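Local coordinates for colicin-M immunity protein (PDB 4AEQ) that protects the E. coli cell that carries the colicin M plasmid against the colicin M it encodes, at residues 47-52 with 69-74. Sequence-based numbering, arbitrary orientation. Where two conformers were deposited one is given.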
loop_
_atom_site.group_PDB
_atom_site.type_symbol
_atom_site.label_atom_id
_atom_site.label_comp_id
_atom_site.label_asym_id
_atom_site.label_seq_id
_atom_site.Cartn_x
_atom_site.Cartn_y
_atom_site.Cartn_z
ATOM N N PRO A 47 4.009 -5.535 -16.265
ATOM C CA PRO A 47 3.039 -6.370 -16.979
ATOM C C PRO A 47 2.055 -5.522 -17.767
ATOM O O PRO A 47 1.890 -4.337 -17.470
ATOM C CB PRO A 47 2.305 -7.091 -15.846
ATOM C CG PRO A 47 2.464 -6.203 -14.665
ATOM C CD PRO A 47 3.830 -5.603 -14.805
ATOM N N LYS A 48 1.417 -6.118 -18.767
ATOM C CA LYS A 48 0.347 -5.446 -19.491
ATOM C C LYS A 48 -0.913 -5.543 -18.648
ATOM O O LYS A 48 -1.182 -6.592 -18.064
ATOM C CB LYS A 48 0.110 -6.116 -20.845
ATOM C CG LYS A 48 1.321 -6.113 -21.779
ATOM C CD LYS A 48 1.689 -4.702 -22.215
ATOM C CE LYS A 48 2.856 -4.720 -23.185
ATOM N NZ LYS A 48 2.573 -5.550 -24.394
ATOM N N ILE A 49 -1.683 -4.461 -18.583
ATOM C CA ILE A 49 -2.883 -4.445 -17.755
ATOM C C ILE A 49 -4.143 -4.524 -18.611
ATOM O O ILE A 49 -4.325 -3.740 -19.543
ATOM C CB ILE A 49 -2.963 -3.186 -16.868
ATOM C CG1 ILE A 49 -1.690 -3.008 -16.035
ATOM C CG2 ILE A 49 -4.181 -3.257 -15.960
ATOM C CD1 ILE A 49 -1.418 -4.159 -15.088
ATOM N N THR A 50 -5.002 -5.488 -18.296
ATOM C CA THR A 50 -6.303 -5.568 -18.942
ATOM C C THR A 50 -7.393 -5.310 -17.911
ATOM O O THR A 50 -7.284 -5.707 -16.755
ATOM C CB THR A 50 -6.528 -6.916 -19.650
ATOM O OG1 THR A 50 -6.174 -7.986 -18.770
ATOM C CG2 THR A 50 -5.677 -7.003 -20.908
ATOM N N TRP A 51 -8.440 -4.620 -18.335
ATOM C CA TRP A 51 -9.475 -4.185 -17.412
ATOM C C TRP A 51 -10.726 -5.045 -17.455
ATOM O O TRP A 51 -11.078 -5.604 -18.493
ATOM C CB TRP A 51 -9.826 -2.717 -17.660
ATOM C CG TRP A 51 -8.641 -1.820 -17.555
ATOM C CD1 TRP A 51 -7.972 -1.220 -18.582
ATOM C CD2 TRP A 51 -7.963 -1.433 -16.352
ATOM N NE1 TRP A 51 -6.927 -0.474 -18.093
ATOM C CE2 TRP A 51 -6.898 -0.589 -16.732
ATOM C CE3 TRP A 51 -8.153 -1.719 -14.998
ATOM C CZ2 TRP A 51 -6.032 -0.025 -15.798
ATOM C CZ3 TRP A 51 -7.291 -1.154 -14.076
ATOM C CH2 TRP A 51 -6.244 -0.318 -14.479
ATOM N N GLU A 52 -11.368 -5.170 -16.301
ATOM C CA GLU A 52 -12.650 -5.844 -16.192
ATOM C C GLU A 52 -13.674 -4.808 -15.745
ATOM O O GLU A 52 -13.309 -3.774 -15.183
ATOM C CB GLU A 52 -12.550 -6.999 -15.203
ATOM C CG GLU A 52 -11.435 -7.971 -15.563
ATOM C CD GLU A 52 -11.295 -9.119 -14.588
ATOM O OE1 GLU A 52 -11.986 -9.119 -13.545
ATOM O OE2 GLU A 52 -10.484 -10.025 -14.871
ATOM N N VAL A 69 -11.835 -1.826 -8.523
ATOM C CA VAL A 69 -11.362 -1.908 -9.888
ATOM C C VAL A 69 -10.655 -3.238 -10.092
ATOM O O VAL A 69 -9.509 -3.414 -9.674
ATOM C CB VAL A 69 -10.340 -0.788 -10.144
ATOM C CG1 VAL A 69 -9.864 -0.799 -11.589
ATOM C CG2 VAL A 69 -10.935 0.569 -9.764
ATOM N N PRO A 70 -11.332 -4.176 -10.764
ATOM C CA PRO A 70 -10.732 -5.463 -11.116
ATOM C C PRO A 70 -9.828 -5.322 -12.325
ATOM O O PRO A 70 -10.147 -4.560 -13.238
ATOM C CB PRO A 70 -11.944 -6.328 -11.450
ATOM C CG PRO A 70 -12.950 -5.363 -11.966
ATOM C CD PRO A 70 -12.739 -4.087 -11.190
ATOM N N PHE A 71 -8.728 -6.064 -12.355
ATOM C CA PHE A 71 -7.886 -6.066 -13.544
ATOM C C PHE A 71 -7.032 -7.321 -13.590
ATOM O O PHE A 71 -6.884 -8.010 -12.588
ATOM C CB PHE A 71 -7.018 -4.800 -13.622
ATOM C CG PHE A 71 -6.036 -4.656 -12.489
ATOM C CD1 PHE A 71 -6.413 -4.059 -11.296
ATOM C CD2 PHE A 71 -4.728 -5.090 -12.628
ATOM C CE1 PHE A 71 -5.511 -3.913 -10.258
ATOM C CE2 PHE A 71 -3.822 -4.951 -11.592
ATOM C CZ PHE A 71 -4.211 -4.362 -10.407
ATOM N N LYS A 72 -6.492 -7.615 -14.763
ATOM C CA LYS A 72 -5.563 -8.717 -14.938
ATOM C C LYS A 72 -4.215 -8.157 -15.364
ATOM O O LYS A 72 -4.152 -7.248 -16.183
ATOM C CB LYS A 72 -6.083 -9.686 -15.998
ATOM C CG LYS A 72 -7.289 -10.491 -15.558
ATOM C CD LYS A 72 -7.950 -11.194 -16.732
ATOM C CE LYS A 72 -8.665 -10.202 -17.636
ATOM N NZ LYS A 72 -9.386 -10.872 -18.754
ATOM N N ALA A 73 -3.141 -8.687 -14.792
ATOM C CA ALA A 73 -1.794 -8.294 -15.186
ATOM C C ALA A 73 -1.137 -9.472 -15.898
ATOM O O ALA A 73 -1.208 -10.601 -15.416
ATOM C CB ALA A 73 -0.984 -7.879 -13.967
ATOM N N GLU A 74 -0.508 -9.206 -17.039
ATOM C CA GLU A 74 0.049 -10.257 -17.887
ATOM C C GLU A 74 1.529 -10.030 -18.157
ATOM O O GLU A 74 1.918 -8.988 -18.683
ATOM C CB GLU A 74 -0.708 -10.325 -19.215
ATOM C CG GLU A 74 -2.213 -10.404 -19.057
ATOM C CD GLU A 74 -2.938 -9.239 -19.709
ATOM O OE1 GLU A 74 -3.071 -9.240 -20.953
ATOM O OE2 GLU A 74 -3.375 -8.327 -18.975
HETATM O O HOH W 1 -11.409 -2.324 -14.140
#
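Lys48 pairs with Glu74, and Thr50 with Lys72, through mutual backbone N-H to O hydrogen bonds; the one from Thr50 N to Lys72 O, 2.9 Å long, is nearly straight at 172°. The register runs on past Trp51 and Phe71 while the bonding weakens: Glu52 N to Pro70 O is a weak bond of 3.4 Å, and a water donating to both Glu52 O and Pro70 O spans this end of the pairing. One polar side-chain bond runs along the Thr50 face, where Thr50 OG1, in the conformer given, donates to Glu74 OE2 (2.8 Å), meeting the carboxylate from above its plane. In that conformer the hydroxyl sits between its own backbone N and carbonyl carbon (chi1 48°), while the glutamate chain bends at chi2 to reach it. The pairing makes 48-51 an outermost strand, within this chain, of a four-stranded antiparallel sheet ordered as in the sequence, in a chain of the YebF/Cmi family. Apolar contacts fill the other face. Trp51 and Phe71 lie side by side, their planes at 59°, and Trp51 CZ3 reaches Val69 CG1 (3.6 Å). Ile49 divides its branches: CG2 touches Phe71 CD2 at 3.8 Å and lies over the rim of the indole face, whereas CD1 meets Ala73 CB. Tyr28 of the second subunit packs edge-to-face with Phe71 and also covers Pro47 and Ala73.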